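PDB 3HA4: MIX1 from Leishmania major, which probably acts as a scaffold that mediates protein-protein interactions, and pairs with a second copy of itself. Local coordinates for residues Q39-L44 / P72-Q77; E52-M57 / T89-P94; Q77-S82 / D95-E100. All coordinates share one frame; numbering follows the deposited sequence.

Interaction 1 (Q39-L44 / P72-Q77)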
ATOM      1  N   GLN A  39      -7.737  -2.754  -3.972  1.00 26.10           N
ATOM      2  CA  GLN A  39      -8.128  -3.959  -3.252  1.00 26.47           C
ATOM      3  C   GLN A  39      -7.725  -5.256  -3.979  1.00 30.31           C
ATOM      4  O   GLN A  39      -7.316  -6.234  -3.347  1.00 27.65           O
ATOM      5  CB  GLN A  39      -9.623  -3.932  -2.949  1.00 26.57           C
ATOM      6  CG  GLN A  39     -10.131  -5.111  -2.144  1.00 31.44           C
ATOM      7  CD  GLN A  39     -11.639  -5.054  -1.946  1.00 33.00           C
ATOM      8  OE1 GLN A  39     -12.134  -5.031  -0.819  1.00 40.70           O
ATOM      9  NE2 GLN A  39     -12.375  -5.007  -3.048  1.00 40.18           N
ATOM     10  N   ARG A  40      -7.772  -5.250  -5.289  1.00 27.53           N
ATOM     11  CA  ARG A  40      -7.400  -6.397  -6.061  1.00 29.19           C
ATOM     12  C   ARG A  40      -5.919  -6.621  -6.067  1.00 31.04           C
ATOM     13  O   ARG A  40      -5.441  -7.715  -6.079  1.00 35.50           O
ATOM     14  CB  ARG A  40      -7.890  -6.207  -7.466  1.00 27.82           C
ATOM     15  CG  ARG A  40      -9.129  -6.898  -7.721  1.00 40.40           C
ATOM     16  CD  ARG A  40      -9.865  -6.449  -8.904  1.00 24.11           C
ATOM     17  NE  ARG A  40     -11.236  -6.871  -8.754  1.00 30.92           N
ATOM     18  CZ  ARG A  40     -12.146  -6.876  -9.711  1.00 44.29           C
ATOM     19  NH1 ARG A  40     -11.843  -6.470 -10.916  1.00 38.83           N
ATOM     20  NH2 ARG A  40     -13.358  -7.287  -9.461  1.00 49.10           N
ATOM     21  N   VAL A  41      -5.192  -5.539  -6.051  1.00 33.00           N
ATOM     22  CA  VAL A  41      -3.756  -5.579  -6.090  1.00 26.04           C
ATOM     23  C   VAL A  41      -3.191  -5.995  -4.755  1.00 33.02           C
ATOM     24  O   VAL A  41      -2.169  -6.605  -4.676  1.00 26.67           O
ATOM     25  CB  VAL A  41      -3.193  -4.224  -6.490  1.00 42.35           C
ATOM     26  CG1 VAL A  41      -1.758  -4.132  -6.182  1.00 25.82           C
ATOM     27  CG2 VAL A  41      -3.423  -3.968  -7.921  1.00 25.76           C
ATOM     28  N   VAL A  42      -3.904  -5.670  -3.704  1.00 31.34           N
ATOM     29  CA  VAL A  42      -3.477  -5.985  -2.375  1.00 31.03           C
ATOM     30  C   VAL A  42      -3.650  -7.438  -1.990  1.00 29.77           C
ATOM     31  O   VAL A  42      -3.028  -7.889  -1.080  1.00 38.78           O
ATOM     32  CB  VAL A  42      -4.153  -5.103  -1.365  1.00 32.58           C
ATOM     33  CG1 VAL A  42      -3.938  -5.614  -0.050  1.00 26.89           C
ATOM     34  CG2 VAL A  42      -3.645  -3.759  -1.448  1.00 26.48           C
ATOM     35  N   LEU A  43      -4.491  -8.134  -2.707  1.00 37.86           N
ATOM     36  CA  LEU A  43      -4.753  -9.526  -2.520  1.00 40.21           C
ATOM     37  C   LEU A  43      -3.593 -10.328  -3.023  1.00 46.70           C
ATOM     38  O   LEU A  43      -3.397 -11.432  -2.636  1.00 47.08           O
ATOM     39  CB  LEU A  43      -5.952  -9.881  -3.355  1.00 32.04           C
ATOM     40  CG  LEU A  43      -7.274 -10.481  -2.945  1.00 42.61           C
ATOM     41  CD1 LEU A  43      -7.657 -10.334  -1.548  1.00 28.94           C
ATOM     42  CD2 LEU A  43      -8.261  -9.905  -3.822  1.00 42.15           C
ATOM     43  N   LEU A  44      -2.816  -9.757  -3.907  1.00 41.90           N
ATOM     44  CA  LEU A  44      -1.786 -10.500  -4.566  1.00 48.72           C
ATOM     45  C   LEU A  44      -0.673 -10.956  -3.670  1.00 48.67           C
ATOM     46  O   LEU A  44      -0.217 -12.046  -3.801  1.00 55.76           O
ATOM     47  CB  LEU A  44      -1.207  -9.710  -5.720  1.00 40.36           C
ATOM     48  CG  LEU A  44      -2.036  -9.541  -6.958  1.00 42.85           C
ATOM     49  CD1 LEU A  44      -1.429  -8.496  -7.780  1.00 36.51           C
ATOM     50  CD2 LEU A  44      -2.022 -10.773  -7.657  1.00 31.47           C
ATOM     51  N   PRO A  72       1.382   1.575  -7.236  1.00 29.65           N
ATOM     52  CA  PRO A  72       2.782   1.269  -7.582  1.00 30.66           C
ATOM     53  C   PRO A  72       3.626   0.843  -6.381  1.00 28.80           C
ATOM     54  O   PRO A  72       4.487  -0.028  -6.513  1.00 28.26           O
ATOM     55  CB  PRO A  72       3.289   2.583  -8.168  1.00 24.18           C
ATOM     56  CG  PRO A  72       2.057   3.185  -8.780  1.00 24.15           C
ATOM     57  CD  PRO A  72       0.944   2.854  -7.821  1.00 24.43           C
ATOM     58  N   LEU A  73       3.378   1.451  -5.227  1.00 24.59           N
ATOM     59  CA  LEU A  73       4.030   1.032  -3.998  1.00 25.26           C
ATOM     60  C   LEU A  73       3.700  -0.440  -3.695  1.00 31.23           C
ATOM     61  O   LEU A  73       4.585  -1.247  -3.408  1.00 25.49           O
ATOM     62  CB  LEU A  73       3.585   1.933  -2.843  1.00 36.18           C
ATOM     63  CG  LEU A  73       4.192   1.698  -1.462  1.00 27.24           C
ATOM     64  CD1 LEU A  73       5.648   2.091  -1.475  1.00 35.20           C
ATOM     65  CD2 LEU A  73       3.427   2.479  -0.413  1.00 35.10           C
ATOM     66  N   GLU A  74       2.421  -0.787  -3.781  1.00 28.26           N
ATOM     67  CA  GLU A  74       1.973  -2.155  -3.525  1.00 25.25           C
ATOM     68  C   GLU A  74       2.557  -3.150  -4.542  1.00 25.58           C
ATOM     69  O   GLU A  74       3.052  -4.220  -4.170  1.00 27.87           O
ATOM     70  CB  GLU A  74       0.452  -2.207  -3.516  1.00 26.43           C
ATOM     71  CG  GLU A  74      -0.114  -3.262  -2.606  1.00 49.29           C
ATOM     72  CD  GLU A  74       0.315  -3.057  -1.169  1.00 65.56           C
ATOM     73  OE1 GLU A  74      -0.308  -2.239  -0.441  1.00 50.46           O
ATOM     74  OE2 GLU A  74       1.288  -3.726  -0.772  1.00 49.14           O
ATOM     75  N   LEU A  75       2.511  -2.789  -5.821  1.00 25.13           N
ATOM     76  CA  LEU A  75       3.160  -3.578  -6.858  1.00 25.05           C
ATOM     77  C   LEU A  75       4.663  -3.766  -6.615  1.00 25.86           C
ATOM     78  O   LEU A  75       5.215  -4.837  -6.892  1.00 25.71           O
ATOM     79  CB  LEU A  75       2.923  -2.937  -8.226  1.00 25.03           C
ATOM     80  CG  LEU A  75       1.789  -3.460  -9.108  1.00 25.27           C
ATOM     81  CD1 LEU A  75       0.939  -4.490  -8.395  1.00 24.95           C
ATOM     82  CD2 LEU A  75       0.956  -2.308  -9.594  1.00 25.03           C
ATOM     83  N   THR A  76       5.327  -2.727  -6.104  1.00 25.42           N
ATOM     84  CA  THR A  76       6.742  -2.839  -5.776  1.00 25.33           C
ATOM     85  C   THR A  76       6.967  -3.962  -4.766  1.00 26.43           C
ATOM     86  O   THR A  76       7.888  -4.760  -4.923  1.00 26.33           O
ATOM     87  CB  THR A  76       7.321  -1.532  -5.211  1.00 25.46           C
ATOM     88  OG1 THR A  76       7.229  -0.505  -6.196  1.00 24.67           O
ATOM     89  CG2 THR A  76       8.779  -1.721  -4.841  1.00 25.70           C
ATOM     90  N   GLN A  77       6.127  -4.022  -3.733  1.00 26.26           N
ATOM     91  CA  GLN A  77       6.182  -5.142  -2.782  1.00 27.06           C
ATOM     92  C   GLN A  77       5.933  -6.485  -3.482  1.00 39.55           C
ATOM     93  O   GLN A  77       6.585  -7.478  -3.160  1.00 35.99           O
ATOM     94  CB  GLN A  77       5.192  -4.964  -1.615  1.00 32.42           C
ATOM     95  CG  GLN A  77       5.226  -3.601  -0.931  1.00 32.42           C
ATOM     96  CD  GLN A  77       6.635  -3.022  -0.813  1.00 27.46           C
ATOM     97  OE1 GLN A  77       7.587  -3.706  -0.423  1.00 33.96           O
ATOM     98  NE2 GLN A  77       6.766  -1.754  -1.158  1.00 26.75           N
TER
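P72 O, just ahead of E74, which V41 and V42 touch, and L75, which V41 touches, accepts two bonds from T76: one from its hydroxyl OG1 at 2.8 Å, one from its backbone N at 2.9 Å, reaching the oxygen from opposite faces of the carbonyl plane. L73 O is held in the same two-sided way by the backbone N of Q77 and by its amide NE2, which sits 3.2 Å off and 35° above the carbonyl plane. These four bonds stay inside helix 70-81, on polar atoms apart from the surface that meets helix 34-42.

The packing itself is apolar. V41 has CG1 anti to its backbone N (chi1 164°), and this methyl lies 3.5 Å from CD1 of L75, the two side chains meeting at about a right angle. V41 and E74 run past each other in opposite directions, V41 CG1 4.0 Å from CB of E74. One residue on, V42 places CG2 3.7 Å from CG of E74, so two neighbouring valines cover the hydrocarbon part of one glutamate. The E74 chain bends at chi2 (59°), and its OE2 makes a salt bridge with R45, so the charged end has a partner while the aliphatic part packs on the valines. V42 also packs on Q77 of the second subunit, and L73 on H38 of that subunit. The CA atoms of V42 and E74 are 6.8 Å apart, and helix 34-42 packs through its valines on helix 70-81, in an all-helical, TPR-like fold, here next to the dimer interface.

Interaction 2 (E52-M57 / T89-P94)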
ATOM      1  N   GLU A  52      -2.783 -13.847 -12.578  1.00 33.03           N
ATOM      2  CA  GLU A  52      -2.919 -13.882 -14.030  1.00 33.19           C
ATOM      3  C   GLU A  52      -3.379 -12.531 -14.595  1.00 36.66           C
ATOM      4  O   GLU A  52      -3.317 -12.298 -15.800  1.00 38.15           O
ATOM      5  CB  GLU A  52      -3.890 -14.995 -14.468  1.00 34.19           C
ATOM      6  CG  GLU A  52      -5.319 -14.898 -13.901  1.00 46.77           C
ATOM      7  CD  GLU A  52      -5.504 -15.683 -12.608  1.00 45.59           C
ATOM      8  OE1 GLU A  52      -4.766 -15.422 -11.638  1.00 42.61           O
ATOM      9  OE2 GLU A  52      -6.392 -16.555 -12.556  1.00 53.01           O
ATOM     10  N   ASP A  53      -3.848 -11.649 -13.722  1.00 29.73           N
ATOM     11  CA  ASP A  53      -4.382 -10.362 -14.147  1.00 26.68           C
ATOM     12  C   ASP A  53      -3.481  -9.167 -13.792  1.00 42.61           C
ATOM     13  O   ASP A  53      -3.900  -8.025 -13.953  1.00 33.58           O
ATOM     14  CB  ASP A  53      -5.761 -10.121 -13.510  1.00 34.90           C
ATOM     15  CG  ASP A  53      -6.870 -10.928 -14.164  1.00 33.39           C
ATOM     16  OD1 ASP A  53      -6.611 -11.609 -15.177  1.00 40.38           O
ATOM     17  OD2 ASP A  53      -8.013 -10.867 -13.659  1.00 38.26           O
ATOM     18  N   ILE A  54      -2.274  -9.434 -13.338  1.00 35.19           N
ATOM     19  CA  ILE A  54      -1.332  -8.423 -12.931  1.00 35.14           C
ATOM     20  C   ILE A  54      -1.000  -7.419 -14.013  1.00 36.44           C
ATOM     21  O   ILE A  54      -1.101  -6.254 -13.817  1.00 25.31           O
ATOM     22  CB  ILE A  54      -0.053  -9.081 -12.459  1.00 37.95           C
ATOM     23  CG1 ILE A  54      -0.173  -9.493 -11.020  1.00 40.89           C
ATOM     24  CG2 ILE A  54       1.056  -8.153 -12.525  1.00 32.78           C
ATOM     25  CD1 ILE A  54       0.625 -10.693 -10.691  1.00 40.38           C
ATOM     26  N   ALA A  55      -0.611  -7.904 -15.163  1.00 27.17           N
ATOM     27  CA  ALA A  55      -0.297  -7.083 -16.321  1.00 27.46           C
ATOM     28  C   ALA A  55      -1.458  -6.150 -16.638  1.00 27.90           C
ATOM     29  O   ALA A  55      -1.271  -4.956 -16.848  1.00 34.58           O
ATOM     30  CB  ALA A  55       0.016  -7.966 -17.531  1.00 30.77           C
ATOM     31  N   LEU A  56      -2.658  -6.715 -16.667  1.00 32.07           N
ATOM     32  CA  LEU A  56      -3.867  -5.964 -16.991  1.00 37.60           C
ATOM     33  C   LEU A  56      -4.163  -4.946 -15.895  1.00 37.25           C
ATOM     34  O   LEU A  56      -4.527  -3.796 -16.170  1.00 30.92           O
ATOM     35  CB  LEU A  56      -5.038  -6.931 -17.174  1.00 26.87           C
ATOM     36  CG  LEU A  56      -6.476  -6.518 -17.542  1.00 58.29           C
ATOM     37  CD1 LEU A  56      -7.434  -6.755 -16.382  1.00 46.64           C
ATOM     38  CD2 LEU A  56      -6.605  -5.092 -18.099  1.00 35.50           C
ATOM     39  N   MET A  57      -3.995  -5.377 -14.648  1.00 25.99           N
ATOM     40  CA  MET A  57      -4.225  -4.506 -13.518  1.00 25.18           C
ATOM     41  C   MET A  57      -3.202  -3.367 -13.512  1.00 29.83           C
ATOM     42  O   MET A  57      -3.555  -2.235 -13.209  1.00 25.10           O
ATOM     43  CB  MET A  57      -4.219  -5.288 -12.209  1.00 27.35           C
ATOM     44  CG  MET A  57      -5.584  -5.851 -11.860  1.00 33.02           C
ATOM     45  SD  MET A  57      -5.645  -6.572 -10.211  1.00 36.69           S
ATOM     46  CE  MET A  57      -4.555  -7.982 -10.415  1.00 26.35           C
ATOM     47  N   THR A  89       5.832 -16.583 -14.402  1.00 36.55           N
ATOM     48  CA  THR A  89       4.619 -17.294 -14.748  1.00 44.53           C
ATOM     49  C   THR A  89       3.517 -16.366 -15.215  1.00 38.95           C
ATOM     50  O   THR A  89       2.824 -16.638 -16.149  1.00 33.18           O
ATOM     51  CB  THR A  89       4.068 -18.076 -13.532  1.00 53.31           C
ATOM     52  OG1 THR A  89       4.959 -19.111 -13.149  1.00 45.21           O
ATOM     53  CG2 THR A  89       2.773 -18.705 -13.852  1.00 33.12           C
ATOM     54  N   TYR A  90       3.361 -15.261 -14.519  1.00 34.43           N
ATOM     55  CA  TYR A  90       2.240 -14.385 -14.687  1.00 29.94           C
ATOM     56  C   TYR A  90       2.522 -13.106 -15.426  1.00 29.41           C
ATOM     57  O   TYR A  90       1.624 -12.468 -15.873  1.00 40.40           O
ATOM     58  CB  TYR A  90       1.667 -14.055 -13.333  1.00 30.26           C
ATOM     59  CG  TYR A  90       1.097 -15.206 -12.581  1.00 42.70           C
ATOM     60  CD1 TYR A  90       0.012 -15.884 -13.046  1.00 33.51           C
ATOM     61  CD2 TYR A  90       1.642 -15.606 -11.409  1.00 35.91           C
ATOM     62  CE1 TYR A  90      -0.505 -16.892 -12.369  1.00 30.34           C
ATOM     63  CE2 TYR A  90       1.141 -16.626 -10.741  1.00 40.10           C
ATOM     64  CZ  TYR A  90       0.067 -17.274 -11.223  1.00 50.16           C
ATOM     65  OH  TYR A  90      -0.464 -18.308 -10.531  1.00 34.16           O
ATOM     66  N   VAL A  91       3.774 -12.721 -15.550  1.00 33.72           N
ATOM     67  CA  VAL A  91       4.142 -11.525 -16.280  1.00 29.01           C
ATOM     68  C   VAL A  91       5.103 -11.831 -17.414  1.00 30.00           C
ATOM     69  O   VAL A  91       6.140 -12.384 -17.217  1.00 30.03           O
ATOM     70  CB  VAL A  91       4.770 -10.444 -15.371  1.00 37.22           C
ATOM     71  CG1 VAL A  91       4.966  -9.174 -16.109  1.00 31.45           C
ATOM     72  CG2 VAL A  91       3.950 -10.188 -14.195  1.00 27.65           C
ATOM     73  N   ALA A  92       4.729 -11.431 -18.607  1.00 29.47           N
ATOM     74  CA  ALA A  92       5.525 -11.625 -19.790  1.00 41.10           C
ATOM     75  C   ALA A  92       6.951 -11.110 -19.680  1.00 56.09           C
ATOM     76  O   ALA A  92       7.889 -11.840 -19.922  1.00 53.18           O
ATOM     77  CB  ALA A  92       4.837 -11.015 -20.955  1.00 34.71           C
ATOM     78  N   ASP A  93       7.103  -9.841 -19.335  1.00 54.78           N
ATOM     79  CA  ASP A  93       8.384  -9.255 -19.001  1.00 52.06           C
ATOM     80  C   ASP A  93       8.211  -8.591 -17.676  1.00 60.11           C
ATOM     81  O   ASP A  93       7.456  -7.677 -17.538  1.00 41.59           O
ATOM     82  CB  ASP A  93       8.819  -8.235 -20.045  1.00 42.44           C
ATOM     83  CG  ASP A  93      10.293  -7.962 -20.021  1.00 54.40           C
ATOM     84  OD1 ASP A  93      10.986  -8.438 -19.130  1.00 55.60           O
ATOM     85  OD2 ASP A  93      10.773  -7.257 -20.899  1.00 58.20           O
ATOM     86  N   PRO A  94       8.918  -9.090 -16.696  1.00 43.75           N
ATOM     87  CA  PRO A  94       8.853  -8.573 -15.359  1.00 33.77           C
ATOM     88  C   PRO A  94       9.764  -7.420 -15.198  1.00 33.63           C
ATOM     89  O   PRO A  94       9.398  -6.528 -14.511  1.00 36.91           O
ATOM     90  CB  PRO A  94       9.353  -9.735 -14.547  1.00 35.03           C
ATOM     91  CG  PRO A  94       8.982 -10.838 -15.280  1.00 50.92           C
ATOM     92  CD  PRO A  94       9.097 -10.532 -16.675  1.00 38.93           C
TER
HETATM   93  O   HOH W   1      -0.516 -10.675 -15.891  1.00 39.38           O
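Two helix ends meet here in the TPR-like fold: the start of helix 54-64, with the short 3-10 turn ahead of it, and the end of helix 84-90 with the loop that follows. E52 and Y90 have the nearest CA atoms, 5.2 Å apart, and their contact is backbone against ring: N of E52 lies 3.5 Å from CD1 of Y90 and comes to the ring obliquely. Deeper in, methyl meets methyl. I54 CG2 is 3.9 Å from V91 CG2, the side chains crossing at about a right angle, and the more distant CD1 of I54 stands near CB of Y90. With CG1 of V91 anti to the backbone N (chi1 -172°), its CG2 is left beside that N, anti to the carbonyl carbon, and is the methyl that meets I54. V91 is the first residue after helix 84-90 to leave helical phi/psi, so the packing residue stands at the helix end.

The ring of Y90 has company on its own helix: T89 CG2 sits over the centre of one face, 3.8 Å above the plane, and Y86 meets it edge-to-face, while P51 also touches the side chain. On the other helix, D53 holds the N-cap position, yet its side chain makes no capping bond. A backbone N-H of that first turn is taken up by solvent instead. One water accepts from N of A55 at 2.9 Å and also gives a proton to each segment: a weak bond to E52 O, and a firmer one to Y90 O at 2.8 Å that carries the link across to the closing turn of helix 84-90.

Interaction 3 (Q77-S82 / D95-E100); sequences QVLKYS and DEMRKE
L79 carries this contact, and its two methyls meet the facing helix unequally. CD1 presses on the backbone of R98, 3.8 Å from CA, and is somewhat farther from CB; CD2 has a slacker neighbour, M97 SD, at 4.3 Å. The leucine is directed there by CG standing anti to the carbonyl carbon, beside the backbone N (chi1 -56°). Chi1 and chi2 of M97 are both extended and so reach SD out toward the leucine; chi3, also extended, carries CE on beyond the sulfur. Even at the closest point, between L79 and R98, the CA atoms remain 7.3 Å apart, and the segments bury 119 Å² in total, so the contact is narrow.

In the TPR-like fold this is the packing of helix 70-81 against helix 94-109, with the short helix 84-90 between them in sequence; L87 of that helix and M139 also touch L79.

The guanidinium of the buried R98 is turned from L79 to D95, NH1 forming a salt bridge 3.0 Å from D95 OD2, which lies in the guanidinium plane at its edge. NE of the same arginine bonds to L136 O, so the group is held from two directions and its rotation is probably restricted. K80 makes a salt bridge with D135 and a weak hydrogen bond to Q39 of the second subunit. K99, by contrast, is exposed and points away from helix 70-81.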
ATOM      1  N   GLN A  77       6.127  -4.022  -3.733  1.00 26.26           N
ATOM      2  CA  GLN A  77       6.182  -5.142  -2.782  1.00 27.06           C
ATOM      3  C   GLN A  77       5.933  -6.485  -3.482  1.00 39.55           C
ATOM      4  O   GLN A  77       6.585  -7.478  -3.160  1.00 35.99           O
ATOM      5  CB  GLN A  77       5.192  -4.964  -1.615  1.00 32.42           C
ATOM      6  CG  GLN A  77       5.226  -3.601  -0.931  1.00 32.42           C
ATOM      7  CD  GLN A  77       6.635  -3.022  -0.813  1.00 27.46           C
ATOM      8  OE1 GLN A  77       7.587  -3.706  -0.423  1.00 33.96           O
ATOM      9  NE2 GLN A  77       6.766  -1.754  -1.158  1.00 26.75           N
ATOM     10  N   VAL A  78       4.995  -6.519  -4.432  1.00 25.84           N
ATOM     11  CA  VAL A  78       4.812  -7.727  -5.244  1.00 26.22           C
ATOM     12  C   VAL A  78       6.100  -8.097  -5.992  1.00 26.71           C
ATOM     13  O   VAL A  78       6.550  -9.232  -5.922  1.00 27.69           O
ATOM     14  CB  VAL A  78       3.592  -7.646  -6.205  1.00 25.65           C
ATOM     15  CG1 VAL A  78       3.528  -8.868  -7.103  1.00 26.19           C
ATOM     16  CG2 VAL A  78       2.301  -7.519  -5.417  1.00 25.44           C
ATOM     17  N   LEU A  79       6.710  -7.137  -6.682  1.00 27.78           N
ATOM     18  CA  LEU A  79       7.978  -7.400  -7.370  1.00 33.81           C
ATOM     19  C   LEU A  79       9.122  -7.742  -6.398  1.00 44.61           C
ATOM     20  O   LEU A  79       9.932  -8.630  -6.662  1.00 42.99           O
ATOM     21  CB  LEU A  79       8.367  -6.220  -8.252  1.00 29.69           C
ATOM     22  CG  LEU A  79       7.311  -5.838  -9.276  1.00 37.17           C
ATOM     23  CD1 LEU A  79       7.713  -4.576 -10.040  1.00 25.30           C
ATOM     24  CD2 LEU A  79       7.100  -7.010 -10.208  1.00 26.50           C
ATOM     25  N   LYS A  80       9.184  -7.034  -5.277  1.00 35.83           N
ATOM     26  CA  LYS A  80      10.165  -7.304  -4.225  1.00 38.13           C
ATOM     27  C   LYS A  80      10.103  -8.737  -3.676  1.00 54.16           C
ATOM     28  O   LYS A  80      11.083  -9.485  -3.717  1.00 52.03           O
ATOM     29  CB  LYS A  80       9.923  -6.337  -3.073  1.00 37.56           C
ATOM     30  CG  LYS A  80      11.112  -6.059  -2.171  1.00 53.15           C
ATOM     31  CD  LYS A  80      10.873  -4.748  -1.412  1.00 27.95           C
ATOM     32  CE  LYS A  80      11.829  -4.576  -0.265  1.00 39.10           C
ATOM     33  NZ  LYS A  80      11.502  -3.334   0.489  1.00 54.40           N
ATOM     34  N   TYR A  81       8.942  -9.116  -3.164  1.00 41.12           N
ATOM     35  CA  TYR A  81       8.839 -10.335  -2.370  1.00 66.14           C
ATOM     36  C   TYR A  81       8.374 -11.588  -3.105  1.00 67.96           C
ATOM     37  O   TYR A  81       8.461 -12.681  -2.561  1.00 72.97           O
ATOM     38  CB  TYR A  81       7.984 -10.087  -1.129  1.00 44.87           C
ATOM     39  CG  TYR A  81       8.562  -8.999  -0.267  1.00 43.61           C
ATOM     40  CD1 TYR A  81       9.830  -9.131   0.276  1.00 38.00           C
ATOM     41  CD2 TYR A  81       7.858  -7.829  -0.022  1.00 39.14           C
ATOM     42  CE1 TYR A  81      10.376  -8.141   1.058  1.00 38.10           C
ATOM     43  CE2 TYR A  81       8.393  -6.824   0.761  1.00 35.81           C
ATOM     44  CZ  TYR A  81       9.654  -6.990   1.298  1.00 59.82           C
ATOM     45  OH  TYR A  81      10.201  -6.008   2.076  1.00 32.34           O
ATOM     46  N   SER A  82       7.885 -11.442  -4.331  1.00 32.92           N
ATOM     47  CA  SER A  82       7.514 -12.620  -5.101  1.00 42.76           C
ATOM     48  C   SER A  82       8.790 -13.249  -5.638  1.00 50.21           C
ATOM     49  O   SER A  82       9.819 -12.584  -5.747  1.00 52.57           O
ATOM     50  CB  SER A  82       6.551 -12.283  -6.250  1.00 35.61           C
ATOM     51  OG  SER A  82       5.253 -11.947  -5.776  1.00 34.78           O
ATOM     52  N   ASP A  95      10.926  -7.433 -15.813  1.00 43.30           N
ATOM     53  CA  ASP A  95      11.835  -6.333 -15.661  1.00 39.18           C
ATOM     54  C   ASP A  95      11.337  -5.151 -16.402  1.00 33.01           C
ATOM     55  O   ASP A  95      11.644  -4.061 -16.085  1.00 35.03           O
ATOM     56  CB  ASP A  95      13.231  -6.695 -16.114  1.00 36.30           C
ATOM     57  CG  ASP A  95      14.289  -5.855 -15.461  1.00 47.16           C
ATOM     58  OD1 ASP A  95      14.544  -6.035 -14.279  1.00 46.03           O
ATOM     59  OD2 ASP A  95      14.869  -5.019 -16.137  1.00 38.55           O
ATOM     60  N   GLU A  96      10.495  -5.336 -17.372  1.00 33.14           N
ATOM     61  CA  GLU A  96       9.915  -4.194 -18.024  1.00 41.29           C
ATOM     62  C   GLU A  96       8.830  -3.558 -17.205  1.00 36.26           C
ATOM     63  O   GLU A  96       8.667  -2.385 -17.235  1.00 41.20           O
ATOM     64  CB  GLU A  96       9.399  -4.552 -19.392  1.00 28.70           C
ATOM     65  CG  GLU A  96       9.307  -3.396 -20.361  1.00 48.50           C
ATOM     66  CD  GLU A  96      10.550  -2.521 -20.414  1.00 83.51           C
ATOM     67  OE1 GLU A  96      11.670  -3.055 -20.527  1.00 62.91           O
ATOM     68  OE2 GLU A  96      10.402  -1.294 -20.345  1.00 60.55           O
ATOM     69  N   MET A  97       8.095  -4.358 -16.466  1.00 33.53           N
ATOM     70  CA  MET A  97       7.080  -3.880 -15.561  1.00 40.15           C
ATOM     71  C   MET A  97       7.684  -3.089 -14.437  1.00 30.62           C
ATOM     72  O   MET A  97       7.149  -2.133 -14.025  1.00 27.64           O
ATOM     73  CB  MET A  97       6.281  -5.036 -14.994  1.00 27.96           C
ATOM     74  CG  MET A  97       5.115  -4.612 -14.186  1.00 26.75           C
ATOM     75  SD  MET A  97       4.303  -5.881 -13.334  1.00 35.25           S
ATOM     76  CE  MET A  97       3.399  -4.940 -12.200  1.00 30.97           C
ATOM     77  N   ARG A  98       8.815  -3.544 -13.962  1.00 26.42           N
ATOM     78  CA  ARG A  98       9.599  -2.925 -12.947  1.00 26.55           C
ATOM     79  C   ARG A  98       9.970  -1.524 -13.330  1.00 37.67           C
ATOM     80  O   ARG A  98       9.890  -0.608 -12.553  1.00 26.02           O
ATOM     81  CB  ARG A  98      10.844  -3.763 -12.824  1.00 35.90           C
ATOM     82  CG  ARG A  98      11.782  -3.452 -11.739  1.00 30.11           C
ATOM     83  CD  ARG A  98      13.152  -3.882 -12.107  1.00 41.93           C
ATOM     84  NE  ARG A  98      14.023  -2.746 -11.990  1.00 56.48           N
ATOM     85  CZ  ARG A  98      14.821  -2.295 -12.925  1.00 44.20           C
ATOM     86  NH1 ARG A  98      14.917  -2.908 -14.058  1.00 47.58           N
ATOM     87  NH2 ARG A  98      15.539  -1.228 -12.691  1.00 69.13           N
ATOM     88  N   LYS A  99      10.373  -1.382 -14.571  1.00 41.35           N
ATOM     89  CA  LYS A  99      10.790  -0.138 -15.129  1.00 34.31           C
ATOM     90  C   LYS A  99       9.671   0.819 -15.294  1.00 32.08           C
ATOM     91  O   LYS A  99       9.874   1.981 -15.201  1.00 33.50           O
ATOM     92  CB  LYS A  99      11.439  -0.379 -16.465  1.00 35.47           C
ATOM     93  CG  LYS A  99      12.818  -0.845 -16.330  1.00 43.10           C
ATOM     94  CD  LYS A  99      13.467  -1.040 -17.640  1.00 59.84           C
ATOM     95  CE  LYS A  99      14.753  -1.774 -17.482  1.00 69.71           C
ATOM     96  NZ  LYS A  99      15.520  -1.873 -18.722  1.00 57.70           N
ATOM     97  N   GLU A 100       8.482   0.309 -15.546  1.00 32.04           N
ATOM     98  CA  GLU A 100       7.301   1.150 -15.672  1.00 29.47           C
ATOM     99  C   GLU A 100       6.781   1.616 -14.326  1.00 25.63           C
ATOM    100  O   GLU A 100       6.416   2.775 -14.172  1.00 25.24           O
ATOM    101  CB  GLU A 100       6.209   0.411 -16.434  1.00 46.91           C
ATOM    102  CG  GLU A 100       6.612   0.063 -17.842  1.00 31.99           C
ATOM    103  CD  GLU A 100       5.615  -0.842 -18.522  1.00 47.35           C
ATOM    104  OE1 GLU A 100       4.796  -1.475 -17.820  1.00 35.47           O
ATOM    105  OE2 GLU A 100       5.658  -0.914 -19.766  1.00 57.29           O
TER

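Overall arrangement
Interaction 2 lies 13 Å from interaction 1 and 10 Å from interaction 3, centre to centre, and interactions 1 and 3 are likewise 10 Å apart. M97 ties the three together: its CE lies 3.8 Å from L75 CG and 4.0 Å from I54 CG2. Interactions 1 and 2 also meet directly: M57 SD lies 3.6 Å from R40 CB, and L44 CD1 3.6 Å from I54 CG1. Interactions 1 and 3 share Q77 and helix 70-81 and come in series along the chain, whereas interaction 2 alternates with each. Interactions 1 and 3 also touch the second subunit; interaction 2 does not.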